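Local coordinates for protein L-ornithine N(5)-monooxygenase (PDB 3S5W) that hydroxylates the side-chain nitrogen of L-ornithine with FAD, NADPH and oxygen, the first step in making hydroxamate siderophores such as pyoverdin, at residues A58-Y70 and F140-R152. Numbering follows the deposited sequence.
Sequences ALEVLFLDKQGDY and FQEQSRYGEEVLR. With FAD (flavin-adenine dinucleotide), chain C; PO4 (phosphate ion), chain D.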
ATOM      1  N   ALA A  58      20.656  -9.948  20.149  1.00 42.23           N
ATOM      2  CA  ALA A  58      20.488  -9.025  19.023  1.00 42.29           C
ATOM      3  C   ALA A  58      20.925  -9.706  17.734  1.00 42.77           C
ATOM      4  O   ALA A  58      21.941 -10.406  17.722  1.00 43.56           O
ATOM      5  CB  ALA A  58      21.283  -7.758  19.241  1.00 42.31           C
ATOM      6  N   LEU A  59      20.156  -9.531  16.661  1.00 41.89           N
ATOM      7  CA  LEU A  59      20.534 -10.065  15.343  1.00 41.21           C
ATOM      8  C   LEU A  59      21.207  -8.989  14.508  1.00 41.06           C
ATOM      9  O   LEU A  59      21.116  -7.806  14.832  1.00 41.41           O
ATOM     10  CB  LEU A  59      19.327 -10.648  14.595  1.00 41.05           C
ATOM     11  CG  LEU A  59      18.632 -11.888  15.163  1.00 40.69           C
ATOM     12  CD1 LEU A  59      17.370 -12.192  14.383  1.00 38.33           C
ATOM     13  CD2 LEU A  59      19.543 -13.124  15.195  1.00 41.08           C
ATOM     14  N   GLU A  60      21.902  -9.405  13.450  1.00 40.39           N
ATOM     15  CA  GLU A  60      22.535  -8.481  12.513  1.00 40.58           C
ATOM     16  C   GLU A  60      21.583  -8.218  11.339  1.00 38.87           C
ATOM     17  O   GLU A  60      21.462  -9.050  10.435  1.00 38.68           O
ATOM     18  CB  GLU A  60      23.875  -9.054  12.020  1.00 41.11           C
ATOM     19  CG  GLU A  60      25.083  -8.587  12.840  1.00 46.86           C
ATOM     20  CD  GLU A  60      25.604  -7.233  12.377  1.00 53.13           C
ATOM     21  OE1 GLU A  60      25.555  -6.963  11.156  1.00 57.22           O
ATOM     22  OE2 GLU A  60      26.062  -6.438  13.227  1.00 56.26           O
ATOM     23  N   VAL A  61      20.920  -7.056  11.351  1.00 37.22           N
ATOM     24  CA  VAL A  61      19.771  -6.813  10.458  1.00 35.86           C
ATOM     25  C   VAL A  61      19.904  -5.520   9.627  1.00 33.91           C
ATOM     26  O   VAL A  61      20.361  -4.500  10.132  1.00 33.84           O
ATOM     27  CB  VAL A  61      18.411  -6.848  11.269  1.00 35.81           C
ATOM     28  CG1 VAL A  61      17.226  -6.639  10.374  1.00 37.52           C
ATOM     29  CG2 VAL A  61      18.249  -8.177  12.013  1.00 36.91           C
ATOM     30  N   LEU A  62      19.510  -5.587   8.358  1.00 31.99           N
ATOM     31  CA  LEU A  62      19.392  -4.404   7.495  1.00 31.44           C
ATOM     32  C   LEU A  62      18.048  -4.358   6.767  1.00 30.03           C
ATOM     33  O   LEU A  62      17.560  -5.382   6.281  1.00 29.53           O
ATOM     34  CB  LEU A  62      20.484  -4.362   6.420  1.00 31.82           C
ATOM     35  CG  LEU A  62      21.949  -4.123   6.793  1.00 33.93           C
ATOM     36  CD1 LEU A  62      22.769  -4.148   5.501  1.00 36.28           C
ATOM     37  CD2 LEU A  62      22.125  -2.805   7.493  1.00 33.73           C
ATOM     38  N   PHE A  63      17.485  -3.159   6.655  1.00 28.37           N
ATOM     39  CA  PHE A  63      16.307  -2.968   5.809  1.00 27.14           C
ATOM     40  C   PHE A  63      16.629  -1.948   4.766  1.00 26.52           C
ATOM     41  O   PHE A  63      17.008  -0.841   5.109  1.00 27.70           O
ATOM     42  CB  PHE A  63      15.109  -2.507   6.649  1.00 27.33           C
ATOM     43  CG  PHE A  63      14.704  -3.495   7.687  1.00 26.38           C
ATOM     44  CD1 PHE A  63      13.854  -4.570   7.360  1.00 25.74           C
ATOM     45  CD2 PHE A  63      15.186  -3.379   8.993  1.00 26.28           C
ATOM     46  CE1 PHE A  63      13.508  -5.501   8.325  1.00 26.10           C
ATOM     47  CE2 PHE A  63      14.813  -4.292   9.958  1.00 26.37           C
ATOM     48  CZ  PHE A  63      13.986  -5.356   9.629  1.00 25.02           C
ATOM     49  N   LEU A  64      16.489  -2.318   3.498  1.00 26.10           N
ATOM     50  CA  LEU A  64      16.828  -1.444   2.378  1.00 27.31           C
ATOM     51  C   LEU A  64      15.585  -0.823   1.766  1.00 27.10           C
ATOM     52  O   LEU A  64      14.614  -1.540   1.494  1.00 28.24           O
ATOM     53  CB  LEU A  64      17.583  -2.228   1.284  1.00 27.74           C
ATOM     54  CG  LEU A  64      18.765  -3.141   1.664  1.00 31.88           C
ATOM     55  CD1 LEU A  64      19.495  -3.618   0.395  1.00 33.79           C
ATOM     56  CD2 LEU A  64      19.735  -2.529   2.652  1.00 34.22           C
ATOM     57  N   ASP A  65      15.588   0.489   1.576  1.00 26.20           N
ATOM     58  CA  ASP A  65      14.464   1.131   0.935  1.00 26.21           C
ATOM     59  C   ASP A  65      14.937   2.020  -0.182  1.00 25.20           C
ATOM     60  O   ASP A  65      15.847   2.826  -0.002  1.00 25.29           O
ATOM     61  CB  ASP A  65      13.607   1.936   1.936  1.00 25.58           C
ATOM     62  CG  ASP A  65      12.190   2.198   1.412  1.00 26.24           C
ATOM     63  OD1 ASP A  65      12.016   3.047   0.500  1.00 25.94           O
ATOM     64  OD2 ASP A  65      11.240   1.540   1.898  1.00 26.15           O
ATOM     65  N   LYS A  66      14.279   1.887  -1.315  1.00 24.69           N
ATOM     66  CA  LYS A  66      14.615   2.657  -2.500  1.00 25.83           C
ATOM     67  C   LYS A  66      14.396   4.161  -2.358  1.00 25.98           C
ATOM     68  O   LYS A  66      14.995   4.927  -3.101  1.00 25.29           O
ATOM     69  CB  LYS A  66      13.943   2.094  -3.753  1.00 25.60           C
ATOM     70  CG  LYS A  66      12.434   2.260  -3.823  1.00 28.42           C
ATOM     71  CD  LYS A  66      11.878   1.628  -5.111  1.00 31.08           C
ATOM     72  CE  LYS A  66      10.383   1.902  -5.239  1.00 34.70           C
ATOM     73  NZ  LYS A  66       9.855   1.342  -6.521  1.00 32.66           N
ATOM     74  N   GLN A  67      13.532   4.590  -1.431  1.00 25.07           N
ATOM     75  CA  GLN A  67      13.301   6.043  -1.271  1.00 25.20           C
ATOM     76  C   GLN A  67      14.514   6.684  -0.614  1.00 26.08           C
ATOM     77  O   GLN A  67      15.032   6.151   0.379  1.00 25.18           O
ATOM     78  CB  GLN A  67      12.065   6.334  -0.416  1.00 24.89           C
ATOM     79  CG  GLN A  67      10.762   5.760  -0.978  1.00 25.32           C
ATOM     80  CD  GLN A  67       9.572   6.231  -0.142  1.00 26.23           C
ATOM     81  OE1 GLN A  67       9.358   7.433   0.016  1.00 25.02           O
ATOM     82  NE2 GLN A  67       8.846   5.299   0.435  1.00 26.47           N
ATOM     83  N   GLY A  68      14.954   7.816  -1.170  1.00 27.75           N
ATOM     84  CA  GLY A  68      16.103   8.560  -0.624  1.00 29.02           C
ATOM     85  C   GLY A  68      15.720   9.281   0.650  1.00 29.94           C
ATOM     86  O   GLY A  68      16.522   9.415   1.583  1.00 29.41           O
ATOM     87  N   ASP A  69      14.478   9.750   0.680  1.00 29.56           N
ATOM     88  CA  ASP A  69      13.924  10.452   1.815  1.00 30.23           C
ATOM     89  C   ASP A  69      12.545   9.819   2.024  1.00 29.37           C
ATOM     90  O   ASP A  69      11.652  10.033   1.206  1.00 27.66           O
ATOM     91  CB  ASP A  69      13.763  11.937   1.458  1.00 31.52           C
ATOM     92  CG  ASP A  69      13.233  12.758   2.615  1.00 36.60           C
ATOM     93  OD1 ASP A  69      13.375  12.349   3.791  1.00 40.09           O
ATOM     94  OD2 ASP A  69      12.670  13.829   2.343  1.00 44.17           O
ATOM     95  N   TYR A  70      12.411   8.999   3.070  1.00 27.01           N
ATOM     96  CA  TYR A  70      11.208   8.151   3.240  1.00 26.85           C
ATOM     97  C   TYR A  70       9.906   8.936   3.459  1.00 25.41           C
ATOM     98  O   TYR A  70       9.817   9.785   4.347  1.00 23.94           O
ATOM     99  CB  TYR A  70      11.385   7.138   4.382  1.00 26.48           C
ATOM    100  CG  TYR A  70      10.108   6.341   4.560  1.00 27.82           C
ATOM    101  CD1 TYR A  70       9.163   6.711   5.523  1.00 27.00           C
ATOM    102  CD2 TYR A  70       9.801   5.270   3.698  1.00 24.91           C
ATOM    103  CE1 TYR A  70       7.967   6.016   5.654  1.00 27.53           C
ATOM    104  CE2 TYR A  70       8.608   4.551   3.836  1.00 23.54           C
ATOM    105  CZ  TYR A  70       7.689   4.948   4.801  1.00 26.60           C
ATOM    106  OH  TYR A  70       6.512   4.258   4.902  1.00 23.89           O
ATOM    107  N   PHE A 140      15.872   3.538  14.058  1.00 30.01           N
ATOM    108  CA  PHE A 140      16.461   2.308  13.480  1.00 30.83           C
ATOM    109  C   PHE A 140      17.504   2.623  12.405  1.00 31.54           C
ATOM    110  O   PHE A 140      17.717   1.842  11.467  1.00 31.61           O
ATOM    111  CB  PHE A 140      15.356   1.346  12.979  1.00 29.64           C
ATOM    112  CG  PHE A 140      14.485   0.862  14.076  1.00 28.94           C
ATOM    113  CD1 PHE A 140      13.368   1.601  14.469  1.00 27.77           C
ATOM    114  CD2 PHE A 140      14.806  -0.297  14.770  1.00 27.46           C
ATOM    115  CE1 PHE A 140      12.578   1.190  15.555  1.00 26.13           C
ATOM    116  CE2 PHE A 140      14.020  -0.713  15.841  1.00 26.12           C
ATOM    117  CZ  PHE A 140      12.902   0.026  16.220  1.00 28.33           C
ATOM    118  N   GLN A 141      18.146   3.781  12.569  1.00 33.64           N
ATOM    119  CA  GLN A 141      19.149   4.297  11.646  1.00 35.55           C
ATOM    120  C   GLN A 141      20.325   3.341  11.430  1.00 36.03           C
ATOM    121  O   GLN A 141      20.871   3.293  10.329  1.00 36.85           O
ATOM    122  CB  GLN A 141      19.638   5.663  12.094  1.00 35.97           C
ATOM    123  CG  GLN A 141      18.651   6.796  11.788  1.00 39.97           C
ATOM    124  CD  GLN A 141      19.054   8.134  12.416  1.00 44.77           C
ATOM    125  OE1 GLN A 141      18.270   8.763  13.140  1.00 46.48           O
ATOM    126  NE2 GLN A 141      20.277   8.576  12.136  1.00 43.86           N
ATOM    127  N   GLU A 142      20.690   2.575  12.453  1.00 36.42           N
ATOM    128  CA  GLU A 142      21.764   1.579  12.309  1.00 37.68           C
ATOM    129  C   GLU A 142      21.362   0.405  11.430  1.00 36.52           C
ATOM    130  O   GLU A 142      22.223  -0.247  10.830  1.00 35.58           O
ATOM    131  CB  GLU A 142      22.277   1.082  13.662  1.00 38.48           C
ATOM    132  CG  GLU A 142      23.220   2.094  14.346  1.00 44.93           C
ATOM    133  CD  GLU A 142      23.836   1.576  15.643  1.00 52.79           C
ATOM    134  OE1 GLU A 142      23.183   0.766  16.350  1.00 55.70           O
ATOM    135  OE2 GLU A 142      24.977   1.998  15.964  1.00 56.27           O
ATOM    136  N   GLN A 143      20.054   0.170  11.329  1.00 34.74           N
ATOM    137  CA  GLN A 143      19.530  -0.930  10.541  1.00 34.25           C
ATOM    138  C   GLN A 143      18.965  -0.533   9.183  1.00 33.11           C
ATOM    139  O   GLN A 143      18.773  -1.376   8.331  1.00 34.98           O
ATOM    140  CB  GLN A 143      18.494  -1.717  11.338  1.00 34.75           C
ATOM    141  CG  GLN A 143      19.105  -2.405  12.556  1.00 36.98           C
ATOM    142  CD  GLN A 143      18.121  -3.160  13.384  1.00 42.24           C
ATOM    143  OE1 GLN A 143      16.917  -2.872  13.383  1.00 44.02           O
ATOM    144  NE2 GLN A 143      18.624  -4.149  14.119  1.00 41.46           N
ATOM    145  N   SER A 144      18.687   0.734   8.955  1.00 31.95           N
ATOM    146  CA  SER A 144      18.067   1.103   7.690  1.00 30.72           C
ATOM    147  C   SER A 144      19.109   1.581   6.675  1.00 30.21           C
ATOM    148  O   SER A 144      20.114   2.172   7.057  1.00 29.65           O
ATOM    149  CB  SER A 144      17.011   2.178   7.928  1.00 30.22           C
ATOM    150  OG  SER A 144      17.627   3.357   8.408  1.00 30.67           O
ATOM    151  N   ARG A 145      18.871   1.308   5.397  1.00 29.25           N
ATOM    152  CA  ARG A 145      19.655   1.888   4.319  1.00 29.48           C
ATOM    153  C   ARG A 145      18.703   2.479   3.315  1.00 29.34           C
ATOM    154  O   ARG A 145      18.086   1.738   2.551  1.00 29.49           O
ATOM    155  CB  ARG A 145      20.539   0.820   3.649  1.00 29.89           C
ATOM    156  CG  ARG A 145      21.510   0.134   4.614  1.00 30.47           C
ATOM    157  CD  ARG A 145      22.687   1.056   4.962  1.00 34.52           C
ATOM    158  NE  ARG A 145      23.646   0.363   5.811  1.00 35.74           N
ATOM    159  CZ  ARG A 145      23.623   0.330   7.149  1.00 39.69           C
ATOM    160  NH1 ARG A 145      22.676   0.964   7.853  1.00 37.90           N
ATOM    161  NH2 ARG A 145      24.566  -0.353   7.798  1.00 36.99           N
ATOM    162  N   TYR A 146      18.590   3.803   3.307  1.00 29.83           N
ATOM    163  CA  TYR A 146      17.775   4.504   2.300  1.00 29.94           C
ATOM    164  C   TYR A 146      18.493   4.764   0.989  1.00 30.67           C
ATOM    165  O   TYR A 146      19.731   4.711   0.934  1.00 31.00           O
ATOM    166  CB  TYR A 146      17.225   5.803   2.857  1.00 29.69           C
ATOM    167  CG  TYR A 146      16.266   5.573   4.009  1.00 29.45           C
ATOM    168  CD1 TYR A 146      14.958   5.083   3.772  1.00 28.65           C
ATOM    169  CD2 TYR A 146      16.664   5.814   5.325  1.00 27.24           C
ATOM    170  CE1 TYR A 146      14.068   4.861   4.837  1.00 28.40           C
ATOM    171  CE2 TYR A 146      15.775   5.599   6.407  1.00 28.72           C
ATOM    172  CZ  TYR A 146      14.491   5.123   6.150  1.00 28.68           C
ATOM    173  OH  TYR A 146      13.647   4.931   7.208  1.00 27.17           O
ATOM    174  N   GLY A 147      17.712   5.039  -0.056  1.00 29.97           N
ATOM    175  CA  GLY A 147      18.217   5.227  -1.415  1.00 31.10           C
ATOM    176  C   GLY A 147      18.837   3.976  -2.051  1.00 31.75           C
ATOM    177  O   GLY A 147      19.744   4.094  -2.870  1.00 33.13           O
ATOM    178  N   GLU A 148      18.369   2.790  -1.666  1.00 31.20           N
ATOM    179  CA  GLU A 148      18.875   1.534  -2.201  1.00 31.28           C
ATOM    180  C   GLU A 148      17.720   0.693  -2.708  1.00 31.73           C
ATOM    181  O   GLU A 148      16.866   0.261  -1.911  1.00 31.41           O
ATOM    182  CB  GLU A 148      19.614   0.750  -1.123  1.00 31.36           C
ATOM    183  CG  GLU A 148      20.939   1.377  -0.665  1.00 34.93           C
ATOM    184  CD  GLU A 148      21.905   0.349  -0.105  1.00 37.45           C
ATOM    185  OE1 GLU A 148      21.873  -0.812  -0.566  1.00 40.70           O
ATOM    186  OE2 GLU A 148      22.691   0.692   0.802  1.00 39.64           O
ATOM    187  N   GLU A 149      17.701   0.472  -4.020  1.00 31.14           N
ATOM    188  CA  GLU A 149      16.712  -0.394  -4.653  1.00 31.57           C
ATOM    189  C   GLU A 149      17.285  -1.798  -4.795  1.00 31.72           C
ATOM    190  O   GLU A 149      18.347  -1.964  -5.427  1.00 30.81           O
ATOM    191  CB  GLU A 149      16.312   0.167  -6.018  1.00 31.60           C
ATOM    192  CG  GLU A 149      15.298  -0.704  -6.766  1.00 34.70           C
ATOM    193  CD  GLU A 149      14.905  -0.168  -8.124  1.00 40.69           C
ATOM    194  OE1 GLU A 149      15.483   0.835  -8.591  1.00 43.40           O
ATOM    195  OE2 GLU A 149      14.011  -0.773  -8.749  1.00 42.74           O
ATOM    196  N   VAL A 150      16.602  -2.788  -4.210  1.00 30.02           N
ATOM    197  CA  VAL A 150      16.997  -4.178  -4.370  1.00 30.27           C
ATOM    198  C   VAL A 150      16.584  -4.614  -5.777  1.00 31.08           C
ATOM    199  O   VAL A 150      15.421  -4.419  -6.200  1.00 28.75           O
ATOM    200  CB  VAL A 150      16.426  -5.122  -3.277  1.00 30.29           C
ATOM    201  CG1 VAL A 150      16.733  -6.567  -3.592  1.00 29.98           C
ATOM    202  CG2 VAL A 150      17.003  -4.785  -1.925  1.00 29.65           C
ATOM    203  N   LEU A 151      17.549  -5.146  -6.528  1.00 30.73           N
ATOM    204  CA  LEU A 151      17.255  -5.562  -7.903  1.00 32.68           C
ATOM    205  C   LEU A 151      16.933  -7.056  -8.034  1.00 33.17           C
ATOM    206  O   LEU A 151      16.077  -7.443  -8.819  1.00 33.82           O
ATOM    207  CB  LEU A 151      18.411  -5.173  -8.846  1.00 32.69           C
ATOM    208  CG  LEU A 151      18.913  -3.718  -8.839  1.00 34.16           C
ATOM    209  CD1 LEU A 151      20.214  -3.572  -9.643  1.00 37.21           C
ATOM    210  CD2 LEU A 151      17.871  -2.755  -9.383  1.00 36.33           C
ATOM    211  N   ARG A 152      17.637  -7.894  -7.285  1.00 34.27           N
ATOM    212  CA  ARG A 152      17.448  -9.353  -7.358  1.00 35.67           C
ATOM    213  C   ARG A 152      18.103 -10.062  -6.185  1.00 35.81           C
ATOM    214  O   ARG A 152      19.007  -9.531  -5.547  1.00 36.31           O
ATOM    215  CB  ARG A 152      17.994  -9.938  -8.682  1.00 36.26           C
ATOM    216  CG  ARG A 152      19.499  -9.840  -8.831  1.00 38.87           C
ATOM    217  CD  ARG A 152      20.006 -10.371 -10.208  1.00 44.50           C
ATOM    218  NE  ARG A 152      21.403  -9.965 -10.398  1.00 45.59           N
ATOM    219  CZ  ARG A 152      21.782  -8.790 -10.886  1.00 45.87           C
ATOM    220  NH1 ARG A 152      20.879  -7.903 -11.275  1.00 46.06           N
ATOM    221  NH2 ARG A 152      23.067  -8.507 -10.995  1.00 47.31           N
TER
HETATM  222  PA  FAD C 450       4.670  -0.053   1.735  1.00 23.63           P
HETATM  223  O1A FAD C 450       4.137   0.061   0.357  1.00 19.77           O
HETATM  224  O2A FAD C 450       4.159   1.005   2.728  1.00 19.53           O
HETATM  225  O5B FAD C 450       6.292   0.044   1.706  1.00 23.66           O
HETATM  226  C5B FAD C 450       7.008  -0.671   0.727  1.00 21.39           C
HETATM  227  C4B FAD C 450       8.386  -0.031   0.718  1.00 23.22           C
HETATM  228  O4B FAD C 450       9.192  -0.786  -0.145  1.00 26.67           O
HETATM  229  C3B FAD C 450       8.324   1.378   0.137  1.00 23.62           C
HETATM  230  O3B FAD C 450       8.830   2.307   1.075  1.00 24.22           O
HETATM  231  C2B FAD C 450       9.187   1.309  -1.130  1.00 24.49           C
HETATM  232  O2B FAD C 450      10.035   2.443  -1.271  1.00 27.34           O
HETATM  233  C1B FAD C 450      10.034   0.101  -0.866  1.00 25.52           C
HETATM  234  N9A FAD C 450      10.441  -0.659  -2.044  1.00 27.25           N
HETATM  235  C8A FAD C 450       9.642  -1.158  -3.067  1.00 30.44           C
HETATM  236  N7A FAD C 450      10.449  -1.872  -3.907  1.00 29.15           N
HETATM  237  C5A FAD C 450      11.714  -1.843  -3.408  1.00 28.77           C
HETATM  238  C6A FAD C 450      12.912  -2.398  -3.857  1.00 30.58           C
HETATM  239  N6A FAD C 450      12.913  -3.318  -4.836  1.00 28.73           N
HETATM  240  N1A FAD C 450      14.065  -2.170  -3.109  1.00 28.54           N
HETATM  241  C2A FAD C 450      14.057  -1.435  -1.941  1.00 27.82           C
HETATM  242  N3A FAD C 450      12.863  -0.881  -1.490  1.00 25.41           N
HETATM  243  C4A FAD C 450      11.719  -1.089  -2.225  1.00 28.24           C
HETATM  244  N1  FAD C 450      -3.670   0.905   5.111  1.00 22.48           N
HETATM  245  C2  FAD C 450      -4.369   1.147   6.287  1.00 25.26           C
HETATM  246  O2  FAD C 450      -4.463   0.277   7.137  1.00 23.60           O
HETATM  247  N3  FAD C 450      -4.967   2.369   6.513  1.00 25.57           N
HETATM  248  C4  FAD C 450      -4.879   3.386   5.594  1.00 28.10           C
HETATM  249  O4  FAD C 450      -5.394   4.486   5.861  1.00 26.10           O
HETATM  250  C4X FAD C 450      -4.187   3.146   4.392  1.00 25.20           C
HETATM  251  N5  FAD C 450      -4.096   4.145   3.434  1.00 26.11           N
HETATM  252  C5X FAD C 450      -3.425   3.903   2.246  1.00 27.52           C
HETATM  253  C6  FAD C 450      -3.343   4.923   1.286  1.00 29.83           C
HETATM  254  C7  FAD C 450      -2.678   4.711   0.086  1.00 29.86           C
HETATM  255  C7M FAD C 450      -2.639   5.850  -0.903  1.00 32.40           C
HETATM  256  C8  FAD C 450      -2.117   3.465  -0.168  1.00 28.19           C
HETATM  257  C8M FAD C 450      -1.381   3.166  -1.443  1.00 31.03           C
HETATM  258  C9  FAD C 450      -2.191   2.447   0.776  1.00 26.97           C
HETATM  259  C9A FAD C 450      -2.830   2.656   2.006  1.00 26.84           C
HETATM  260  N10 FAD C 450      -2.919   1.643   2.969  1.00 23.80           N
HETATM  261  C10 FAD C 450      -3.613   1.890   4.148  1.00 24.18           C
HETATM  262  C1' FAD C 450      -2.357   0.273   2.745  1.00 23.37           C
HETATM  263  C2' FAD C 450      -0.817   0.196   2.808  1.00 23.22           C
HETATM  264  O2' FAD C 450      -0.499  -0.924   1.976  1.00 24.65           O
HETATM  265  C3' FAD C 450      -0.374  -0.066   4.240  1.00 24.06           C
HETATM  266  O3' FAD C 450      -0.835   0.960   5.142  1.00 23.72           O
HETATM  267  C4' FAD C 450       1.170  -0.111   4.362  1.00 22.97           C
HETATM  268  O4' FAD C 450       1.726   1.025   3.709  1.00 23.37           O
HETATM  269  C5' FAD C 450       1.819  -1.434   3.879  1.00 23.29           C
HETATM  270  O5' FAD C 450       3.141  -1.457   4.383  1.00 26.29           O
HETATM  271  P   FAD C 450       4.359  -2.218   3.635  1.00 24.11           P
HETATM  272  O1P FAD C 450       5.595  -1.844   4.416  1.00 22.80           O
HETATM  273  O2P FAD C 450       3.982  -3.672   3.555  1.00 20.51           O
HETATM  274  O3P FAD C 450       4.376  -1.557   2.183  1.00 21.18           O
HETATM  275  P   PO4 D 444      26.599  -1.678   4.928  1.00 53.64           P
HETATM  276  O1  PO4 D 444      26.322  -1.958   6.388  1.00 51.76           O
HETATM  277  O2  PO4 D 444      26.414  -2.981   4.183  1.00 51.76           O
HETATM  278  O3  PO4 D 444      28.017  -1.159   4.798  1.00 53.57           O
HETATM  279  O4  PO4 D 444      25.682  -0.612   4.359  1.00 50.73           O
HETATM  280  O   HOH W   1      21.289  -5.161  13.367  1.00 36.50           O
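L62 CD2 lies over one face of the R145 guanidinium, 3.5 Å from R145 CZ, while a phosphate ion, probably from the crystallisation liquor, sits at the edge and takes NE and NH2 in nearly straight bonds. Both residues belong to the parallel sheet of the Rossmann-like FAD-binding domain, in which strand 61-65 pairs with both 30-36 and 144-146. A bend at chi2 (-75°) folds R145 back toward the backbone that leads into its strand, where NH1 donates to E142 O and S144 O. The Y146 ring meets Q67 O at its edge and packs obliquely on D65 CB and on Y70 CB, 3.5 Å from Y146 CE1.

Between R145 on one face of the sheet and Y146 on the other, rungs alternate from F63 N to Q143 O, R145 N to F63 O (2.9 Å) and D65 N to R145 O. The chain then turns at G147, whose N bonds Q67 O, and strand 148-152 leaves almost perpendicularly, L64 CD1 packing on V150 CG2 (3.6 Å).

This junction holds the FAD adenosine. V150 N and O pair with adenine N1A and N6A; the D65 carboxylate takes both ribose hydroxyls, O2B on OD1 and O3B on OD2. D65 OD1 also accepts Q67 N (2.9 Å) through its anti lone pair, closing an Asx turn.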